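Local coordinates for protein OBCA, Oxalate Biosynthetic Component A (Burkholderia glumae, PDB 4NNB) that pairs an N-terminal domain with a TIM-barrel enzyme domain whose pocket holds a magnesium ion and an oxaloacetate ion, at residues Ala162-Ile167 with Ala173-Met178; Ile203-Ile208 with Tyr258-Pro263; Asn456-Val461 with Ile470-Glu475. One frame throughout, in Å; residues are numbered along the deposited sequence.

The three contacts are a worked case of apolar packing used in different settings of one chain. Contact 1 joins two consecutive helices in the N-terminal domain; its centre lies about 42 Å from that of contact 2 and about 34 Å from that of contact 3. Contacts 2 and 3 both belong to the TIM barrel, the first between neighbouring outer helices, the second between a helix and a barrel strand, and their nearest atoms are about 9 Å apart. The strand segment of contact 3 continues to Glu475, a ligand of the magnesium ion. Contact 2 stays behind the barrel wall, the side chain of Ile208 lying about 12 Å from the magnesium ion and 13 Å from the oxaloacetate ion.

Contact 1 of 3, residues Ala162-Ile167 with Ala173-Met178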
loop_
_atom_site.group_PDB
_atom_site.type_symbol
_atom_site.label_atom_id
_atom_site.label_comp_id
_atom_site.label_asym_id
_atom_site.label_seq_id
_atom_site.Cartn_x
_atom_site.Cartn_y
_atom_site.Cartn_z
ATOM N N ALA A 162 11.545 21.851 9.008
ATOM C CA ALA A 162 10.596 22.440 8.058
ATOM C C ALA A 162 9.152 22.422 8.571
ATOM O O ALA A 162 8.376 23.345 8.309
ATOM C CB ALA A 162 10.691 21.750 6.710
ATOM N N LEU A 163 8.789 21.368 9.294
ATOM C CA LEU A 163 7.467 21.307 9.907
ATOM C C LEU A 163 7.378 22.302 11.062
ATOM O O LEU A 163 6.389 23.016 11.202
ATOM C CB LEU A 163 7.169 19.891 10.400
ATOM C CG LEU A 163 5.735 19.661 10.875
ATOM C CD1 LEU A 163 4.768 20.092 9.789
ATOM C CD2 LEU A 163 5.525 18.189 11.210
ATOM N N ILE A 164 8.421 22.344 11.887
ATOM C CA ILE A 164 8.442 23.220 13.052
ATOM C C ILE A 164 8.416 24.684 12.626
ATOM O O ILE A 164 7.733 25.516 13.237
ATOM C CB ILE A 164 9.663 22.934 13.939
ATOM C CG1 ILE A 164 9.557 21.525 14.525
ATOM C CG2 ILE A 164 9.773 23.959 15.050
ATOM C CD1 ILE A 164 8.203 21.248 15.197
ATOM N N GLU A 165 9.162 24.987 11.567
ATOM C CA GLU A 165 9.188 26.330 11.000
ATOM C C GLU A 165 7.814 26.744 10.484
ATOM O O GLU A 165 7.390 27.880 10.685
ATOM C CB GLU A 165 10.260 26.430 9.905
ATOM C CG GLU A 165 11.670 26.458 10.485
ATOM C CD GLU A 165 12.746 26.064 9.494
ATOM O OE1 GLU A 165 12.427 25.788 8.313
ATOM O OE2 GLU A 165 13.920 26.020 9.913
ATOM N N ALA A 166 7.100 25.819 9.851
ATOM C CA ALA A 166 5.767 26.138 9.344
ATOM C C ALA A 166 4.768 26.375 10.483
ATOM O O ALA A 166 3.897 27.243 10.386
ATOM C CB ALA A 166 5.272 25.061 8.395
ATOM N N ILE A 167 4.900 25.607 11.561
ATOM C CA ILE A 167 4.062 25.804 12.740
ATOM C C ILE A 167 4.360 27.180 13.353
ATOM O O ILE A 167 3.455 27.940 13.707
ATOM C CB ILE A 167 4.326 24.703 13.802
ATOM C CG1 ILE A 167 3.871 23.329 13.292
ATOM C CG2 ILE A 167 3.659 25.056 15.145
ATOM C CD1 ILE A 167 4.260 22.183 14.216
ATOM N N ALA A 173 1.953 30.417 19.088
ATOM C CA ALA A 173 1.385 29.952 20.343
ATOM C C ALA A 173 1.335 28.421 20.391
ATOM O O ALA A 173 1.470 27.821 21.461
ATOM C CB ALA A 173 -0.008 30.541 20.547
ATOM N N LEU A 174 1.121 27.792 19.236
ATOM C CA LEU A 174 1.082 26.328 19.200
ATOM C C LEU A 174 2.473 25.780 19.519
ATOM O O LEU A 174 2.614 24.838 20.303
ATOM C CB LEU A 174 0.582 25.805 17.843
ATOM C CG LEU A 174 0.679 24.277 17.700
ATOM C CD1 LEU A 174 -0.021 23.585 18.865
ATOM C CD2 LEU A 174 0.112 23.808 16.363
ATOM N N LEU A 175 3.500 26.378 18.919
ATOM C CA LEU A 175 4.871 25.942 19.188
ATOM C C LEU A 175 5.165 26.047 20.681
ATOM O O LEU A 175 5.723 25.117 21.284
ATOM C CB LEU A 175 5.881 26.735 18.351
ATOM C CG LEU A 175 7.345 26.270 18.409
ATOM C CD1 LEU A 175 7.461 24.741 18.363
ATOM C CD2 LEU A 175 8.175 26.902 17.282
ATOM N N LYS A 176 4.750 27.158 21.290
ATOM C CA LYS A 176 4.902 27.317 22.729
ATOM C C LYS A 176 4.130 26.254 23.524
ATOM O O LYS A 176 4.678 25.668 24.457
ATOM C CB LYS A 176 4.522 28.740 23.180
ATOM C CG LYS A 176 5.586 29.802 22.828
ATOM C CD LYS A 176 6.911 29.492 23.539
ATOM C CE LYS A 176 7.963 30.584 23.333
ATOM N NZ LYS A 176 8.996 30.547 24.428
ATOM N N ASN A 177 2.867 26.015 23.169
ATOM C CA ASN A 177 2.097 24.949 23.816
ATOM C C ASN A 177 2.808 23.595 23.703
ATOM O O ASN A 177 2.804 22.786 24.638
ATOM C CB ASN A 177 0.711 24.808 23.183
ATOM C CG ASN A 177 -0.195 26.002 23.454
ATOM O OD1 ASN A 177 0.121 26.870 24.270
ATOM N ND2 ASN A 177 -1.334 26.042 22.765
ATOM N N MET A 178 3.404 23.354 22.543
ATOM C CA MET A 178 4.119 22.103 22.310
ATOM C C MET A 178 5.350 22.000 23.211
ATOM O O MET A 178 5.615 20.955 23.818
ATOM C CB MET A 178 4.519 21.996 20.833
ATOM C CG MET A 178 3.343 21.677 19.901
ATOM S SD MET A 178 3.783 21.843 18.159
ATOM C CE MET A 178 5.077 20.607 18.004
#
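Ile167 and Ile164 share a chi1 close to -65°, which sets each CG2 anti to its own backbone N and sends it toward the helix carrying Leu174, Leu175 and Met178. From there Ile167 CG2 settles against the first turn of the partner helix, 4.0 Å from Leu174 CD2 and 4.2 Å from Leu175 CB. The other branch of Ile167 meets Met178 tip to tip, CD1 standing 4.0 Å from SD. Met178 bends at its last torsion (chi3 62°), and its CE comes 4.2 Å from Ile164 CD1, so the thioether end serves both isoleucines. Ile164 and Leu175 cross at about a right angle, with Ile164 CG2 4.0 Å from Leu175 CD2 and almost as near its other methyl. All five residues are buried, and the side chains that meet are all apolar.

These are two short consecutive helices joined by a tight turn: the axes of the two segments approach to 9.8 Å and their directions diverge by 123°, well short of antiparallel. Close to the turn, Leu174 N is hydrogen-bonded to Ser171 OG. Around the pair, helix 125-137 packs on the first helix, with Ile131 against Ile167, while Trp119 of helix 117-121 lies on Leu174. Arg62 of strand 62-66 touches both Ile164 and Leu175, and Trp183, in the loop after helix 172-180, lies against Met178.

Contact 2 of 3, residues Ile203-Ile208 with Tyr258-Pro263; sequences ITPEAI and YDAIVP
Pro205 and Ile261 bring together two neighbouring outer helices of a TIM barrel: helix 205-217, which precedes strand 222-229, and helix 255-268, which leads on to strand 273-276. The closest atoms of this pair involve the proline backbone: Ile261 CG1 lies 3.7 Å from Pro205 CA, and 4.0 Å from the ring carbon CB. The same CB also meets Ala260 CB at 4.0 Å, a methyl that points toward the other helix. Asp257 and Met264, on the same helix as Ile261, touch Pro205 as well. One turn further on, Ile208 adds its CG2, 3.8 Å from Ile261 CD1. With chi1 at -65°, Ile261 has CG1 beside its backbone N, and the extended continuation from CG1 carries CD1 across to Ile208. Ile261 therefore spans the seam, touching the proline with the middle of its longer branch and the isoleucine with the end.

A second shell lies beneath. Leu225 of strand 222-229 touches both Ile208 and Ile261, fitting the two helices onto the outer face of the barrel wall. Farther out, Asp259 OD1 makes a salt bridge with Lys297 NZ. Thr204 is the N-cap of helix 205-217: its OG1 takes the N-H of Ala207 over 3.3 Å, nearly straight at 163°.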
loop_
_atom_site.group_PDB
_atom_site.type_symbol
_atom_site.label_atom_id
_atom_site.label_comp_id
_atom_site.label_asym_id
_atom_site.label_seq_id
_atom_site.Cartn_x
_atom_site.Cartn_y
_atom_site.Cartn_z
ATOM N N ILE A 203 4.233 -7.754 7.866
ATOM C CA ILE A 203 5.297 -8.292 7.029
ATOM C C ILE A 203 5.755 -9.690 7.447
ATOM O O ILE A 203 6.676 -10.250 6.857
ATOM C CB ILE A 203 6.482 -7.332 6.978
ATOM C CG1 ILE A 203 7.085 -7.122 8.373
ATOM C CG2 ILE A 203 6.047 -6.001 6.382
ATOM C CD1 ILE A 203 8.302 -6.202 8.356
ATOM N N THR A 204 5.093 -10.255 8.450
ATOM C CA THR A 204 5.435 -11.594 8.926
ATOM C C THR A 204 4.239 -12.510 8.742
ATOM O O THR A 204 3.103 -12.033 8.628
ATOM C CB THR A 204 5.835 -11.581 10.414
ATOM O OG1 THR A 204 4.698 -11.228 11.205
ATOM C CG2 THR A 204 6.956 -10.595 10.663
ATOM N N PRO A 205 4.482 -13.832 8.701
ATOM C CA PRO A 205 3.361 -14.764 8.536
ATOM C C PRO A 205 2.257 -14.558 9.570
ATOM O O PRO A 205 1.069 -14.613 9.216
ATOM C CB PRO A 205 4.021 -16.130 8.729
ATOM C CG PRO A 205 5.428 -15.929 8.208
ATOM C CD PRO A 205 5.793 -14.513 8.614
ATOM N N GLU A 206 2.639 -14.308 10.822
ATOM C CA GLU A 206 1.662 -14.134 11.901
ATOM C C GLU A 206 0.817 -12.888 11.691
ATOM O O GLU A 206 -0.409 -12.930 11.783
ATOM C CB GLU A 206 2.367 -14.031 13.256
ATOM C CG GLU A 206 1.589 -14.661 14.402
ATOM C CD GLU A 206 1.783 -16.162 14.472
ATOM O OE1 GLU A 206 2.782 -16.665 13.907
ATOM O OE2 GLU A 206 0.939 -16.841 15.090
ATOM N N ALA A 207 1.487 -11.781 11.407
ATOM C CA ALA A 207 0.812 -10.503 11.198
ATOM C C ALA A 207 -0.026 -10.521 9.915
ATOM O O ALA A 207 -1.147 -10.002 9.886
ATOM C CB ALA A 207 1.838 -9.362 11.176
ATOM N N ILE A 208 0.521 -11.114 8.853
ATOM C CA ILE A 208 -0.213 -11.221 7.596
ATOM C C ILE A 208 -1.483 -12.045 7.784
ATOM O O ILE A 208 -2.558 -11.676 7.296
ATOM C CB ILE A 208 0.690 -11.803 6.477
ATOM C CG1 ILE A 208 1.703 -10.745 6.039
ATOM C CG2 ILE A 208 -0.137 -12.307 5.290
ATOM C CD1 ILE A 208 2.810 -11.277 5.097
ATOM N N TYR A 258 4.578 -18.472 2.798
ATOM C CA TYR A 258 3.299 -18.980 2.312
ATOM C C TYR A 258 2.952 -20.358 2.875
ATOM O O TYR A 258 1.789 -20.660 3.092
ATOM C CB TYR A 258 3.244 -18.969 0.774
ATOM C CG TYR A 258 2.989 -17.581 0.227
ATOM C CD1 TYR A 258 1.821 -16.903 0.549
ATOM C CD2 TYR A 258 3.905 -16.950 -0.599
ATOM C CE1 TYR A 258 1.566 -15.637 0.065
ATOM C CE2 TYR A 258 3.657 -15.678 -1.100
ATOM C CZ TYR A 258 2.488 -15.031 -0.764
ATOM O OH TYR A 258 2.231 -13.764 -1.242
ATOM N N ASP A 259 3.958 -21.191 3.117
ATOM C CA ASP A 259 3.722 -22.504 3.732
ATOM C C ASP A 259 3.077 -22.346 5.104
ATOM O O ASP A 259 2.320 -23.211 5.556
ATOM C CB ASP A 259 5.039 -23.269 3.880
ATOM C CG ASP A 259 5.503 -23.893 2.576
ATOM O OD1 ASP A 259 4.732 -23.868 1.588
ATOM O OD2 ASP A 259 6.630 -24.428 2.562
ATOM N N ALA A 260 3.373 -21.223 5.746
ATOM C CA ALA A 260 2.789 -20.889 7.041
ATOM C C ALA A 260 1.447 -20.174 6.865
ATOM O O ALA A 260 0.439 -20.565 7.465
ATOM C CB ALA A 260 3.756 -20.034 7.851
ATOM N N ILE A 261 1.425 -19.144 6.018
ATOM C CA ILE A 261 0.225 -18.315 5.857
ATOM C C ILE A 261 -1.001 -19.075 5.360
ATOM O O ILE A 261 -2.086 -18.942 5.934
ATOM C CB ILE A 261 0.488 -17.083 4.947
ATOM C CG1 ILE A 261 1.499 -16.152 5.615
ATOM C CG2 ILE A 261 -0.803 -16.342 4.647
ATOM C CD1 ILE A 261 2.256 -15.232 4.652
ATOM N N VAL A 262 -0.845 -19.855 4.295
ATOM C CA VAL A 262 -1.995 -20.531 3.705
ATOM C C VAL A 262 -2.783 -21.388 4.717
ATOM O O VAL A 262 -3.989 -21.188 4.866
ATOM C CB VAL A 262 -1.637 -21.320 2.415
ATOM C CG1 VAL A 262 -2.822 -22.142 1.955
ATOM C CG2 VAL A 262 -1.175 -20.345 1.309
ATOM N N PRO A 263 -2.114 -22.313 5.434
ATOM C CA PRO A 263 -2.916 -23.084 6.398
ATOM C C PRO A 263 -3.310 -22.292 7.656
ATOM O O PRO A 263 -4.341 -22.611 8.250
ATOM C CB PRO A 263 -1.990 -24.244 6.774
ATOM C CG PRO A 263 -0.623 -23.703 6.581
ATOM C CD PRO A 263 -0.724 -22.800 5.371
#

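Contact 3 of 3, residues Asn456-Val461 with Ile470-Glu475; sequences NLLVDV and IRVGLE. With MG (magnesium ion), chain B; OAA (oxaloacetate ion), chain C.
Leu458 meets Ile470 and Val472 with an unusual first torsion, a chi1 of -96° well away from a staggered value. This turn places CD1 against the outward side of the strand, 3.6 Å from Val472 CG1 and 3.8 Å from Ile470 CG2, so that one methyl bears on two residues two positions apart in the strand; Leu458 CD2 also lies 4.0 Å from Ile470 CG2. Beside it, Val459 and Ile470 cross at about a right angle, and Val459 CG2 lies 4.2 Å from Ile470 CD1. The intervening Arg471 has its side chain directed to the other side, into the barrel.

There the apolar packing gives way to the metal site. Arg471 NH2 forms a salt bridge of 3.0 Å with Glu475 OE1, NE pairs with Asp476 OD1, and NH1 donates to a water lying in the guanidinium plane at its edge. Bonds from several sides thus hold the group's rotation. Glu475 OE1 binds the magnesium ion at 2.2 Å; the same water, oxaloacetate O2 and O3, and His224 and His226 complete six ligands. Gly473 links strand to site at a phi of 151°, where a CB would jam against Val472 O.

The contact closes a beta-alpha-beta crossover of strand 444-449, helix 458-465 and strand 469-472. The last strand runs parallel between 5-10 and 444-449; helix 495-507 touches Val459 and Ile470, and helix 416-440 lies against Leu457 and Val461.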
loop_
_atom_site.group_PDB
_atom_site.type_symbol
_atom_site.label_atom_id
_atom_site.label_comp_id
_atom_site.label_asym_id
_atom_site.label_seq_id
_atom_site.Cartn_x
_atom_site.Cartn_y
_atom_site.Cartn_z
ATOM N N ASN A 456 -10.715 8.840 -3.173
ATOM C CA ASN A 456 -12.066 9.392 -3.001
ATOM C C ASN A 456 -12.923 9.129 -4.241
ATOM O O ASN A 456 -14.139 9.214 -4.192
ATOM C CB ASN A 456 -12.040 10.888 -2.669
ATOM C CG ASN A 456 -11.459 11.176 -1.288
ATOM O OD1 ASN A 456 -11.429 10.304 -0.427
ATOM N ND2 ASN A 456 -10.992 12.405 -1.080
ATOM N N LEU A 457 -12.264 8.795 -5.346
ATOM C CA LEU A 457 -12.926 8.502 -6.611
ATOM C C LEU A 457 -13.418 7.066 -6.698
ATOM O O LEU A 457 -14.255 6.756 -7.546
ATOM C CB LEU A 457 -11.954 8.742 -7.773
ATOM C CG LEU A 457 -11.382 10.141 -7.946
ATOM C CD1 LEU A 457 -10.327 10.148 -9.035
ATOM C CD2 LEU A 457 -12.502 11.120 -8.280
ATOM N N LEU A 458 -12.892 6.190 -5.838
ATOM C CA LEU A 458 -13.091 4.739 -5.981
ATOM C C LEU A 458 -14.524 4.300 -6.210
ATOM O O LEU A 458 -14.817 3.596 -7.180
ATOM C CB LEU A 458 -12.564 3.990 -4.760
ATOM C CG LEU A 458 -11.158 3.411 -4.808
ATOM C CD1 LEU A 458 -10.909 2.664 -3.503
ATOM C CD2 LEU A 458 -10.958 2.498 -6.028
ATOM N N VAL A 459 -15.414 4.686 -5.301
ATOM C CA VAL A 459 -16.797 4.242 -5.390
ATOM C C VAL A 459 -17.537 4.844 -6.588
ATOM O O VAL A 459 -18.233 4.120 -7.296
ATOM C CB VAL A 459 -17.562 4.485 -4.076
ATOM C CG1 VAL A 459 -19.048 4.168 -4.250
ATOM C CG2 VAL A 459 -16.960 3.632 -2.977
ATOM N N ASP A 460 -17.387 6.146 -6.824
ATOM C CA ASP A 460 -18.087 6.773 -7.946
ATOM C C ASP A 460 -17.650 6.151 -9.275
ATOM O O ASP A 460 -18.487 5.824 -10.121
ATOM C CB ASP A 460 -17.845 8.279 -7.990
ATOM C CG ASP A 460 -18.618 9.035 -6.917
ATOM O OD1 ASP A 460 -19.661 8.535 -6.447
ATOM O OD2 ASP A 460 -18.169 10.135 -6.547
ATOM N N VAL A 461 -16.338 5.989 -9.446
ATOM C CA VAL A 461 -15.792 5.435 -10.684
ATOM C C VAL A 461 -16.225 3.993 -10.894
ATOM O O VAL A 461 -16.612 3.608 -11.995
ATOM C CB VAL A 461 -14.259 5.525 -10.718
ATOM C CG1 VAL A 461 -13.695 4.747 -11.907
ATOM C CG2 VAL A 461 -13.825 6.965 -10.788
ATOM N N ILE A 470 -14.117 -3.719 -5.931
ATOM C CA ILE A 470 -13.231 -2.628 -5.558
ATOM C C ILE A 470 -12.169 -3.188 -4.616
ATOM O O ILE A 470 -12.477 -3.991 -3.731
ATOM C CB ILE A 470 -14.002 -1.494 -4.832
ATOM C CG1 ILE A 470 -14.933 -0.772 -5.799
ATOM C CG2 ILE A 470 -13.039 -0.460 -4.212
ATOM C CD1 ILE A 470 -15.877 0.204 -5.086
ATOM N N ARG A 471 -10.924 -2.762 -4.811
ATOM C CA ARG A 471 -9.817 -3.206 -3.976
ATOM C C ARG A 471 -9.298 -2.039 -3.149
ATOM O O ARG A 471 -9.186 -0.905 -3.646
ATOM C CB ARG A 471 -8.683 -3.791 -4.853
ATOM C CG ARG A 471 -7.289 -3.756 -4.219
ATOM C CD ARG A 471 -6.263 -4.624 -4.998
ATOM N NE ARG A 471 -4.933 -4.029 -4.944
ATOM C CZ ARG A 471 -3.849 -4.519 -5.550
ATOM N NH1 ARG A 471 -3.911 -5.642 -6.264
ATOM N NH2 ARG A 471 -2.706 -3.865 -5.445
ATOM N N VAL A 472 -8.996 -2.310 -1.880
ATOM C CA VAL A 472 -8.332 -1.325 -1.020
ATOM C C VAL A 472 -7.312 -2.077 -0.177
ATOM O O VAL A 472 -7.337 -3.306 -0.125
ATOM C CB VAL A 472 -9.329 -0.622 -0.071
ATOM C CG1 VAL A 472 -10.238 0.314 -0.851
ATOM C CG2 VAL A 472 -10.144 -1.660 0.699
ATOM N N GLY A 473 -6.416 -1.345 0.474
ATOM C CA GLY A 473 -5.484 -1.953 1.409
ATOM C C GLY A 473 -4.188 -1.170 1.473
ATOM O O GLY A 473 -3.943 -0.330 0.606
ATOM N N LEU A 474 -3.345 -1.458 2.468
ATOM C CA LEU A 474 -2.063 -0.749 2.617
ATOM C C LEU A 474 -1.153 -0.836 1.377
ATOM O O LEU A 474 -0.349 0.071 1.120
ATOM C CB LEU A 474 -1.326 -1.222 3.873
ATOM C CG LEU A 474 -2.036 -0.971 5.211
ATOM C CD1 LEU A 474 -1.067 -1.175 6.396
ATOM C CD2 LEU A 474 -2.639 0.431 5.239
ATOM N N GLU A 475 -1.285 -1.911 0.604
ATOM C CA GLU A 475 -0.597 -1.999 -0.692
ATOM C C GLU A 475 -0.829 -0.776 -1.578
ATOM O O GLU A 475 0.101 -0.282 -2.224
ATOM C CB GLU A 475 -1.037 -3.268 -1.441
ATOM C CG GLU A 475 -0.506 -3.354 -2.879
ATOM C CD GLU A 475 -0.570 -4.771 -3.433
ATOM O OE1 GLU A 475 -0.102 -5.000 -4.572
ATOM O OE2 GLU A 475 -1.112 -5.652 -2.734
HETATM MG MG MG B . 0.273 -6.868 -5.636
HETATM O O1 OAA C . 0.891 -9.006 -9.404
HETATM O O2 OAA C . 0.659 -8.319 -7.254
HETATM O O4 OAA C . 3.036 -3.666 -7.639
HETATM O O5 OAA C . 4.020 -5.221 -9.018
HETATM O O3 OAA C . 1.652 -5.899 -6.540
HETATM C C1 OAA C . 1.021 -8.082 -8.485
HETATM C C2 OAA C . 1.596 -6.743 -8.889
HETATM C C3 OAA C . 2.091 -5.864 -7.762
HETATM C C4 OAA C . 3.111 -4.869 -8.152
HETATM O O HOH W 1 -1.045 -5.735 -7.083
#